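Local coordinates for hydrophilic protein, virA protein (Chromobacterium violaceum, PDB 3BO6) that probably removes the phosphate from phosphothreonine in target proteins by elimination, acting as a phosphothreonine lyase effector of the SpvC type, at residues Asn15-Ser18 against Leu19-Met23; Ile159-Leu162 against Glu163-Leu166; Tyr191-Glu194 against Leu195-Gly198. All blocks are in the same frame, centred on the assembly; numbering follows the deposited sequence.

Interaction 1: Asn15-Ser18 against Leu19-Met23; sequences NFHS and LHNQM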
loop_
_atom_site.group_PDB
_atom_site.type_symbol
_atom_site.label_atom_id
_atom_site.label_comp_id
_atom_site.label_asym_id
_atom_site.label_seq_id
_atom_site.Cartn_x
_atom_site.Cartn_y
_atom_site.Cartn_z
ATOM N N ASN A 15 -22.898 -2.880 1.981
ATOM C CA ASN A 15 -22.617 -4.309 1.942
ATOM C C ASN A 15 -21.638 -4.780 3.007
ATOM O O ASN A 15 -21.132 -5.897 2.935
ATOM C CB ASN A 15 -22.139 -4.708 0.541
ATOM C CG ASN A 15 -23.226 -4.523 -0.501
ATOM O OD1 ASN A 15 -24.221 -5.240 -0.493
ATOM N ND2 ASN A 15 -23.052 -3.551 -1.391
ATOM N N PHE A 16 -21.404 -3.927 4.004
ATOM C CA PHE A 16 -20.400 -4.180 5.039
ATOM C C PHE A 16 -20.529 -5.559 5.687
ATOM O O PHE A 16 -19.571 -6.345 5.694
ATOM C CB PHE A 16 -20.483 -3.076 6.098
ATOM C CG PHE A 16 -19.371 -3.111 7.118
ATOM C CD1 PHE A 16 -18.072 -2.807 6.749
ATOM C CD2 PHE A 16 -19.637 -3.386 8.450
ATOM C CE1 PHE A 16 -17.062 -2.800 7.675
ATOM C CE2 PHE A 16 -18.617 -3.385 9.393
ATOM C CZ PHE A 16 -17.319 -3.093 8.990
ATOM N N HIS A 17 -21.708 -5.859 6.227
ATOM C CA HIS A 17 -21.929 -7.139 6.875
ATOM C C HIS A 17 -21.600 -8.334 5.976
ATOM O O HIS A 17 -20.873 -9.246 6.379
ATOM C CB HIS A 17 -23.369 -7.250 7.372
ATOM C CG HIS A 17 -23.607 -8.481 8.180
ATOM N ND1 HIS A 17 -24.239 -9.601 7.681
ATOM C CD2 HIS A 17 -23.225 -8.794 9.441
ATOM C CE1 HIS A 17 -24.270 -10.535 8.613
ATOM N NE2 HIS A 17 -23.663 -10.070 9.692
ATOM N N SER A 18 -22.131 -8.318 4.760
ATOM C CA SER A 18 -21.879 -9.408 3.815
ATOM C C SER A 18 -20.402 -9.537 3.455
ATOM O O SER A 18 -19.854 -10.647 3.392
ATOM C CB SER A 18 -22.696 -9.208 2.544
ATOM O OG SER A 18 -22.404 -10.233 1.612
ATOM N N LEU A 19 -19.759 -8.400 3.212
ATOM C CA LEU A 19 -18.360 -8.396 2.806
ATOM C C LEU A 19 -17.443 -9.018 3.845
ATOM O O LEU A 19 -16.691 -9.944 3.525
ATOM C CB LEU A 19 -17.909 -6.983 2.417
ATOM C CG LEU A 19 -18.462 -6.464 1.085
ATOM C CD1 LEU A 19 -18.210 -4.962 0.929
ATOM C CD2 LEU A 19 -17.872 -7.232 -0.093
ATOM N N HIS A 20 -17.486 -8.558 5.095
ATOM C CA HIS A 20 -16.538 -9.116 6.054
ATOM C C HIS A 20 -16.831 -10.581 6.394
ATOM O O HIS A 20 -15.916 -11.364 6.625
ATOM C CB HIS A 20 -16.330 -8.230 7.304
ATOM C CG HIS A 20 -17.426 -8.284 8.327
ATOM N ND1 HIS A 20 -17.456 -9.214 9.341
ATOM C CD2 HIS A 20 -18.464 -7.445 8.556
ATOM C CE1 HIS A 20 -18.506 -8.986 10.118
ATOM N NE2 HIS A 20 -19.131 -7.916 9.664
ATOM N N ASN A 21 -18.097 -10.967 6.381
ATOM C CA ASN A 21 -18.415 -12.367 6.609
ATOM C C ASN A 21 -18.025 -13.287 5.446
ATOM O O ASN A 21 -17.623 -14.436 5.678
ATOM C CB ASN A 21 -19.885 -12.495 7.003
ATOM C CG ASN A 21 -20.121 -12.107 8.443
ATOM O OD1 ASN A 21 -19.676 -12.796 9.354
ATOM N ND2 ASN A 21 -20.811 -10.985 8.658
ATOM N N GLN A 22 -18.138 -12.807 4.206
ATOM C CA GLN A 22 -17.612 -13.569 3.068
ATOM C C GLN A 22 -16.096 -13.714 3.188
ATOM O O GLN A 22 -15.554 -14.808 3.001
ATOM C CB GLN A 22 -17.932 -12.889 1.736
ATOM C CG GLN A 22 -19.384 -12.929 1.311
ATOM C CD GLN A 22 -19.596 -12.213 -0.007
ATOM O OE1 GLN A 22 -20.217 -11.152 -0.059
ATOM N NE2 GLN A 22 -19.050 -12.775 -1.079
ATOM N N MET A 23 -15.405 -12.622 3.508
ATOM C CA MET A 23 -13.948 -12.665 3.646
ATOM C C MET A 23 -13.494 -13.702 4.658
ATOM O O MET A 23 -12.517 -14.426 4.420
ATOM C CB MET A 23 -13.396 -11.292 4.048
ATOM C CG MET A 23 -13.503 -10.225 2.963
ATOM S SD MET A 23 -13.191 -8.578 3.626
ATOM C CE MET A 23 -11.432 -8.707 3.974
#
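Phe16 overlaps the ring of His20 one helical turn on, CD2 of the imidazole lying over one face of the phenyl ring, 4.1 Å from CE2 and toward its rim. The two belong to the first turns of the surface helix 16-24, whose backbone carries the usual i to i+4 ladder from Leu19 N on Asn15 O to Gln22 N on Ser18 O. The ring planes stand 55° apart, so the pair is an oblique one, and His17 extends it to a small aromatic cluster. His20 reaches this place because its CG sits between the backbone N and the carbonyl carbon (chi1 77°), which turns the ring back over the preceding turn, with His17 O above one of its faces. Asn21 comes to the other histidine from above: its ND2 lies over the rim of the His17 imidazole, 3.2 Å from NE2. The same amide nitrogen donates to His17 O at 2.9 Å, while Asn21 N reaches that oxygen at 3.3 Å from the opposite face of its carbonyl plane. One carbonyl oxygen is thus gripped twice by one residue, and since Asn21 OD1 is taken by Arg24, the amide is held at both its ends. On the flank facing the protein, Leu19 lays CD1 against Asn15 CB, 4.0 Å away, and its side chain also packs on Ala149 and Leu152 of helix 149-168; Phe16 and His20 meet Leu217 of helix 213-219. Farther round the helix, Gln22 stretches its extended chain back toward the previous turn and there accepts a hydrogen bond through OE1 from Ser18 OG, 2.9 Å away, the hydroxyl tilted 24° from the plane of the side-chain carbonyl.

Interaction 2: Ile159-Leu162 against Glu163-Leu166; sequences IECL and ESRL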
loop_
_atom_site.group_PDB
_atom_site.type_symbol
_atom_site.label_atom_id
_atom_site.label_comp_id
_atom_site.label_asym_id
_atom_site.label_seq_id
_atom_site.Cartn_x
_atom_site.Cartn_y
_atom_site.Cartn_z
ATOM N N ILE A 159 -1.206 -7.573 2.790
ATOM C CA ILE A 159 -0.629 -6.745 3.853
ATOM C C ILE A 159 -0.044 -7.649 4.935
ATOM O O ILE A 159 1.070 -7.411 5.423
ATOM C CB ILE A 159 -1.670 -5.752 4.452
ATOM C CG1 ILE A 159 -1.706 -4.452 3.644
ATOM C CG2 ILE A 159 -1.320 -5.415 5.899
ATOM C CD1 ILE A 159 -1.509 -4.619 2.163
ATOM N N GLU A 160 -0.758 -8.713 5.290
ATOM C CA GLU A 160 -0.233 -9.638 6.288
ATOM C C GLU A 160 1.041 -10.347 5.787
ATOM O O GLU A 160 1.957 -10.629 6.565
ATOM C CB GLU A 160 -1.350 -10.577 6.773
ATOM C CG GLU A 160 -2.408 -9.788 7.591
ATOM C CD GLU A 160 -3.762 -10.487 7.753
ATOM O OE1 GLU A 160 -3.958 -11.593 7.203
ATOM O OE2 GLU A 160 -4.640 -9.913 8.444
ATOM N N CYS A 161 1.146 -10.592 4.482
ATOM C CA CYS A 161 2.358 -11.164 3.921
ATOM C C CYS A 161 3.534 -10.181 3.902
ATOM O O CYS A 161 4.692 -10.561 4.098
ATOM C CB CYS A 161 2.080 -11.638 2.513
ATOM S SG CYS A 161 3.112 -12.980 2.104
ATOM N N LEU A 162 3.249 -8.905 3.652
ATOM C CA LEU A 162 4.281 -7.874 3.694
ATOM C C LEU A 162 4.843 -7.826 5.118
ATOM O O LEU A 162 6.064 -7.776 5.319
ATOM C CB LEU A 162 3.705 -6.507 3.290
ATOM C CG LEU A 162 3.220 -6.370 1.842
ATOM C CD1 LEU A 162 2.457 -5.054 1.682
ATOM C CD2 LEU A 162 4.366 -6.453 0.816
ATOM N N GLU A 163 3.946 -7.852 6.098
ATOM C CA GLU A 163 4.331 -7.826 7.503
ATOM C C GLU A 163 5.190 -9.045 7.823
ATOM O O GLU A 163 6.225 -8.917 8.471
ATOM C CB GLU A 163 3.091 -7.815 8.414
ATOM C CG GLU A 163 2.346 -6.483 8.462
ATOM C CD GLU A 163 2.880 -5.535 9.521
ATOM O OE1 GLU A 163 3.315 -6.004 10.601
ATOM O OE2 GLU A 163 2.855 -4.305 9.283
ATOM N N SER A 164 4.751 -10.225 7.396
ATOM C CA SER A 164 5.510 -11.438 7.704
ATOM C C SER A 164 6.895 -11.429 7.049
ATOM O O SER A 164 7.876 -11.782 7.701
ATOM C CB SER A 164 4.712 -12.712 7.384
ATOM O OG SER A 164 4.505 -12.884 5.994
ATOM N N ARG A 165 6.993 -10.997 5.794
ATOM C CA ARG A 165 8.283 -10.946 5.119
ATOM C C ARG A 165 9.221 -9.940 5.780
ATOM O O ARG A 165 10.413 -10.198 5.891
ATOM C CB ARG A 165 8.162 -10.629 3.615
ATOM C CG ARG A 165 7.947 -11.840 2.662
ATOM C CD ARG A 165 9.038 -12.901 2.770
ATOM N NE ARG A 165 9.068 -13.784 1.597
ATOM C CZ ARG A 165 9.513 -15.044 1.594
ATOM N NH1 ARG A 165 9.913 -15.631 2.721
ATOM N NH2 ARG A 165 9.526 -15.726 0.457
ATOM N N LEU A 166 8.696 -8.801 6.226
ATOM C CA LEU A 166 9.551 -7.796 6.858
ATOM C C LEU A 166 10.104 -8.328 8.161
ATOM O O LEU A 166 11.300 -8.214 8.414
ATOM C CB LEU A 166 8.812 -6.468 7.072
ATOM C CG LEU A 166 8.571 -5.734 5.755
ATOM C CD1 LEU A 166 7.460 -4.686 5.928
ATOM C CD2 LEU A 166 9.890 -5.101 5.230
#
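Glu163 starts its side chain over the previous helical turn: CB lies 3.6 Å from Glu160 O and equally far from Ile159 O, and CG closes to 3.4 Å of Ile159 O. The chain then bends at chi2 (-88°), carrying the carboxylate off the helix to the backbone that leads into strand 189-193. There OE1 accepts from Lys187 N and OE2 from both Tyr188 N and Val189 N, three hydrogen bonds from backbone N-H groups that satisfy a buried acid and would be expected to favour its charged form. Beneath it the backbone is regular, Glu163 N donating to Ile159 O at 3.0 Å. On another flank Cys161 O receives Arg165 N at 2.9 Å and has Ser164 OG close by, though Ser164 and Cys161 each adopt two conformations and the destination of that hydroxyl proton is not settled. Arg165 passes CB 3.5 Å from Cys161 O before its chain turns away to salt bridges with Glu168 and Glu33. Leu166 folds CG and CD1 back over Leu162 O, CG coming within 3.3 Å. The two leucines share a buried flank: both meet Leu100 of helix 93-104 and Ile86 of the sheet, while Ile159 meets Phe84. The pattern is that of an amphipathic helix packed on an antiparallel sheet in an alpha/beta fold.

Interaction 3: Tyr191-Glu194 against Leu195-Gly198; sequences YRNE and LRSG. With SO4 (sulfate ion), chain C.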
loop_
_atom_site.group_PDB
_atom_site.type_symbol
_atom_site.label_atom_id
_atom_site.label_comp_id
_atom_site.label_asym_id
_atom_site.label_seq_id
_atom_site.Cartn_x
_atom_site.Cartn_y
_atom_site.Cartn_z
ATOM N N TYR A 191 -2.371 3.045 7.392
ATOM C CA TYR A 191 -3.397 3.383 6.405
ATOM C C TYR A 191 -3.915 4.810 6.510
ATOM O O TYR A 191 -4.027 5.362 7.606
ATOM C CB TYR A 191 -4.590 2.458 6.646
ATOM C CG TYR A 191 -5.870 2.867 5.921
ATOM C CD1 TYR A 191 -6.067 2.534 4.582
ATOM C CD2 TYR A 191 -6.867 3.592 6.581
ATOM C CE1 TYR A 191 -7.248 2.885 3.925
ATOM C CE2 TYR A 191 -8.036 3.961 5.920
ATOM C CZ TYR A 191 -8.218 3.597 4.608
ATOM O OH TYR A 191 -9.394 3.955 3.960
ATOM N N ARG A 192 -4.258 5.392 5.370
ATOM C CA ARG A 192 -5.182 6.529 5.372
ATOM C C ARG A 192 -5.988 6.553 4.091
ATOM O O ARG A 192 -5.663 5.860 3.113
ATOM C CB ARG A 192 -4.499 7.886 5.624
ATOM C CG ARG A 192 -3.761 8.456 4.431
ATOM C CD ARG A 192 -3.062 9.795 4.767
ATOM N NE ARG A 192 -2.658 10.525 3.556
ATOM C CZ ARG A 192 -3.442 11.390 2.926
ATOM N NH1 ARG A 192 -4.665 11.649 3.401
ATOM N NH2 ARG A 192 -3.003 12.000 1.828
ATOM N N ASN A 193 -7.076 7.319 4.108
ATOM C CA ASN A 193 -7.845 7.565 2.897
ATOM C C ASN A 193 -7.698 9.001 2.408
ATOM O O ASN A 193 -7.985 9.941 3.143
ATOM C CB ASN A 193 -9.326 7.235 3.107
ATOM C CG ASN A 193 -10.128 7.449 1.843
ATOM O OD1 ASN A 193 -10.422 8.596 1.485
ATOM N ND2 ASN A 193 -10.427 6.377 1.125
ATOM N N GLU A 194 -7.272 9.169 1.160
ATOM C CA GLU A 194 -6.966 10.500 0.609
ATOM C C GLU A 194 -8.157 11.435 0.535
ATOM O O GLU A 194 -7.987 12.649 0.600
ATOM C CB GLU A 194 -6.441 10.378 -0.824
ATOM C CG GLU A 194 -5.097 9.790 -0.946
ATOM C CD GLU A 194 -4.479 10.055 -2.308
ATOM O OE1 GLU A 194 -3.438 9.449 -2.588
ATOM O OE2 GLU A 194 -5.047 10.846 -3.092
ATOM N N LEU A 195 -9.350 10.893 0.332
ATOM C CA LEU A 195 -10.519 11.732 0.124
ATOM C C LEU A 195 -10.994 12.341 1.440
ATOM O O LEU A 195 -11.577 13.428 1.456
ATOM C CB LEU A 195 -11.663 10.907 -0.481
ATOM C CG LEU A 195 -11.425 10.236 -1.836
ATOM C CD1 LEU A 195 -12.642 9.446 -2.312
ATOM C CD2 LEU A 195 -11.020 11.269 -2.880
ATOM N N ARG A 196 -10.772 11.630 2.538
ATOM C CA ARG A 196 -11.361 11.997 3.815
ATOM C C ARG A 196 -10.360 12.158 4.962
ATOM O O ARG A 196 -10.730 12.091 6.132
ATOM C CB ARG A 196 -12.484 11.010 4.185
ATOM C CG ARG A 196 -13.635 11.026 3.173
ATOM C CD ARG A 196 -14.706 9.998 3.484
ATOM N NE ARG A 196 -14.242 8.648 3.193
ATOM C CZ ARG A 196 -14.308 8.052 2.008
ATOM N NH1 ARG A 196 -14.860 8.671 0.963
ATOM N NH2 ARG A 196 -13.862 6.801 1.876
ATOM N N SER A 197 -9.093 12.373 4.623
ATOM C CA SER A 197 -8.077 12.722 5.603
ATOM C C SER A 197 -6.991 13.490 4.870
ATOM O O SER A 197 -6.967 13.499 3.641
ATOM C CB SER A 197 -7.494 11.472 6.278
ATOM O OG SER A 197 -6.738 10.702 5.357
ATOM N N GLY A 198 -6.091 14.126 5.602
ATOM C CA GLY A 198 -4.967 14.779 4.949
ATOM C C GLY A 198 -3.616 14.192 5.326
ATOM O O GLY A 198 -3.446 13.650 6.423
HETATM S S SO4 C . 0.565 10.532 1.529
HETATM O O1 SO4 C . 0.109 10.215 2.898
HETATM O O2 SO4 C . -0.549 11.034 0.738
HETATM O O3 SO4 C . 1.599 11.548 1.602
HETATM O O4 SO4 C . 1.080 9.321 0.887
#
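Arg192 and Ser197 form the tight side of this turn: NH1 donates to Ser197 OG at 3.0 Å, with the oxygen close to the guanidinium plane, and more weakly to Ser197 O. The hydroxyl in turn donates a hydrogen bond to Asn193 O, 2.7 Å away, from well above the carbonyl plane. Ser197 OG therefore accepts from the arginine and donates to the strand end. Gly198 lies over one face of the same guanidinium, its C 3.4 Å from NH1. Asn193 shapes the bend: with CG anti to the backbone N (chi1 -178°), its OD1 swings forward to accept Leu195 N at 2.8 Å, inside a type I beta turn at residues 193-196 whose closing bond, Arg196 N to Asn193 O, is weak. The Arg196 guanidinium stacks face-on against the Asn193 amide, planes 22° apart, without a direct hydrogen bond to that amide; its NE is salt-bridged to Glu212. Glu194 makes a salt bridge through OE1 to Lys83 of the adjacent strand. The solvent side is looser: Leu195 is exposed and grazes Asn193 OD1 with its CB. At the far end Arg192 holds a sulfate ion side-on, NE to O1 and NH2 to O2, both 2.9 Å and both nearly straight at 166°. Lys83, His85, Arg127 and Arg199 also bind this ion. With NH1 fixed by the serine, NE and NH2 are left presented to the sulfate, probably from the crystallisation liquor, which may mark where the phosphate of a phosphothreonine substrate would sit.

How the interactions relate
The three contacts mark separate parts of one chain, their centres 22 to 23 Å apart, and none touches another. Interactions 1 and 2 are joined by helix 149-168: its early residues Ala149 and Leu152 receive helix 16-24, while its later turns contain interaction 2; the nearest atoms of interactions 1 and 2 are about 8 Å apart. Interactions 2 and 3 lie on opposite sides of the chain's centre, yet strand 189-193 connects them: Glu163 binds the backbone where the strand begins, and the 191-198 turn follows where it ends. Only interaction 3 binds the sulfate directly. Interaction 1, whose nearest atoms are about 11 Å from interaction 3, belongs to the periphery.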